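PDB 7A9X: RNA-binding protein RMD9, mitochondrial from Saccharomyces cerevisiae S288C, which binds a dodecameric RNA motif in the 3'-UTR of mitochondrial mRNAs and takes part in the processing or stability of these transcripts. Local coordinates for residues N454-I457 with L458-L462. Numbering follows the deposited sequence.
Sequences NEEI and LDRWL
Glu456 and Arg460 form an i to i+4 salt bridge on the first turns of helix 454-470, within the probable eighth pentatricopeptide repeat of this alpha-helical repeat protein. The two side chains run side by side: Glu456 places CG anti to its N (chi1 -174°) and stays extended, bringing OE1 within 3.2 Å of Arg460 NE. That oxygen uses its anti lone pair and lies almost in the guanidinium plane, although the carboxylate is turned 52° from it; a second, weak bond reaches OE1 from NH2 of Arg460 at 3.4 Å. Arg460 NH1 meanwhile pairs with Asp424, tying the helix to helix 417-429. A methionine in place of Arg460 would probably leave Asp424 without this salt-bridge partner and Glu456 OE1 without its guanidinium.

Four i to i+4 backbone hydrogen bonds join 454-457 to 458-462, the straightest of the four being Arg460 N to Glu456 O (3.0 Å, 170°). On another side of the helix, Leu458 and Trp461 pack on Ile547 of helix 540-551, and the indole meets Tyr551 edge-to-face. At the helix start, Leu458 N donates a hydrogen bond to Asn454 O from above the carbonyl plane, while Leu458 CG approaches the same oxygen to 3.4 Å.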
loop_
_atom_site.group_PDB
_atom_site.type_symbol
_atom_site.label_atom_id
_atom_site.label_comp_id
_atom_site.label_asym_id
_atom_site.label_seq_id
_atom_site.Cartn_x
_atom_site.Cartn_y
_atom_site.Cartn_z
ATOM N N ASN A 454 22.632 -28.640 0.787
ATOM C CA ASN A 454 22.254 -28.260 2.144
ATOM C C ASN A 454 23.287 -27.349 2.795
ATOM O O ASN A 454 22.965 -26.670 3.776
ATOM C CB ASN A 454 22.038 -29.510 2.999
ATOM C CG ASN A 454 20.775 -30.262 2.624
ATOM O OD1 ASN A 454 20.233 -30.082 1.533
ATOM N ND2 ASN A 454 20.296 -31.105 3.531
ATOM N N GLU A 455 24.514 -27.320 2.273
ATOM C CA GLU A 455 25.526 -26.411 2.798
ATOM C C GLU A 455 25.194 -24.965 2.454
ATOM O O GLU A 455 25.265 -24.079 3.314
ATOM C CB GLU A 455 26.903 -26.787 2.252
ATOM C CG GLU A 455 27.211 -28.270 2.319
ATOM C CD GLU A 455 28.545 -28.612 1.690
ATOM O OE1 GLU A 455 29.371 -27.692 1.513
ATOM O OE2 GLU A 455 28.767 -29.798 1.369
ATOM N N GLU A 456 24.829 -24.706 1.194
ATOM C CA GLU A 456 24.476 -23.348 0.797
ATOM C C GLU A 456 23.198 -22.881 1.481
ATOM O O GLU A 456 23.071 -21.697 1.812
ATOM C CB GLU A 456 24.329 -23.262 -0.721
ATOM C CG GLU A 456 24.108 -21.851 -1.234
ATOM C CD GLU A 456 24.016 -21.789 -2.744
ATOM O OE1 GLU A 456 23.570 -20.747 -3.270
ATOM O OE2 GLU A 456 24.389 -22.783 -3.402
ATOM N N ILE A 457 22.248 -23.793 1.702
ATOM C CA ILE A 457 21.030 -23.438 2.425
ATOM C C ILE A 457 21.366 -23.015 3.848
ATOM O O ILE A 457 20.808 -22.041 4.371
ATOM C CB ILE A 457 20.034 -24.612 2.398
ATOM C CG1 ILE A 457 19.670 -24.966 0.953
ATOM C CG2 ILE A 457 18.784 -24.272 3.191
ATOM C CD1 ILE A 457 18.643 -26.067 0.832
ATOM N N LEU A 458 22.288 -23.734 4.492
ATOM C CA LEU A 458 22.736 -23.345 5.825
ATOM C C LEU A 458 23.463 -22.007 5.798
ATOM O O LEU A 458 23.254 -21.165 6.679
ATOM C CB LEU A 458 23.638 -24.431 6.413
ATOM C CG LEU A 458 22.955 -25.639 7.052
ATOM C CD1 LEU A 458 23.970 -26.738 7.328
ATOM C CD2 LEU A 458 22.251 -25.226 8.333
ATOM N N ASP A 459 24.314 -21.789 4.792
ATOM C CA ASP A 459 25.094 -20.556 4.730
ATOM C C ASP A 459 24.190 -19.337 4.593
ATOM O O ASP A 459 24.370 -18.333 5.292
ATOM C CB ASP A 459 26.090 -20.620 3.571
ATOM C CG ASP A 459 27.143 -21.690 3.768
ATOM O OD1 ASP A 459 27.537 -21.937 4.929
ATOM O OD2 ASP A 459 27.575 -22.290 2.762
ATOM N N ARG A 460 23.209 -19.405 3.691
ATOM C CA ARG A 460 22.303 -18.278 3.516
ATOM C C ARG A 460 21.348 -18.129 4.694
ATOM O O ARG A 460 20.845 -17.026 4.933
ATOM C CB ARG A 460 21.529 -18.425 2.205
ATOM C CG ARG A 460 22.422 -18.394 0.972
ATOM C CD ARG A 460 21.626 -18.179 -0.307
ATOM N NE ARG A 460 22.480 -18.260 -1.489
ATOM C CZ ARG A 460 23.162 -17.236 -1.994
ATOM N NH1 ARG A 460 23.095 -16.040 -1.423
ATOM N NH2 ARG A 460 23.915 -17.408 -3.072
ATOM N N TRP A 461 21.092 -19.209 5.437
ATOM C CA TRP A 461 20.312 -19.086 6.663
ATOM C C TRP A 461 21.138 -18.477 7.788
ATOM O O TRP A 461 20.647 -17.613 8.523
ATOM C CB TRP A 461 19.770 -20.448 7.093
ATOM C CG TRP A 461 19.266 -20.458 8.511
ATOM C CD1 TRP A 461 19.959 -20.836 9.627
ATOM C CD2 TRP A 461 17.968 -20.051 8.966
ATOM N NE1 TRP A 461 19.172 -20.696 10.745
ATOM C CE2 TRP A 461 17.945 -20.216 10.367
ATOM C CE3 TRP A 461 16.823 -19.566 8.327
ATOM C CZ2 TRP A 461 16.822 -19.917 11.136
ATOM C CZ3 TRP A 461 15.709 -19.269 9.093
ATOM C CH2 TRP A 461 15.716 -19.445 10.483
ATOM N N LEU A 462 22.388 -18.922 7.940
ATOM C CA LEU A 462 23.251 -18.367 8.976
ATOM C C LEU A 462 23.483 -16.878 8.757
ATOM O O LEU A 462 23.389 -16.082 9.699
ATOM C CB LEU A 462 24.584 -19.120 9.010
ATOM C CG LEU A 462 24.542 -20.573 9.485
ATOM C CD1 LEU A 462 25.888 -21.248 9.269
ATOM C CD2 LEU A 462 24.126 -20.651 10.946
#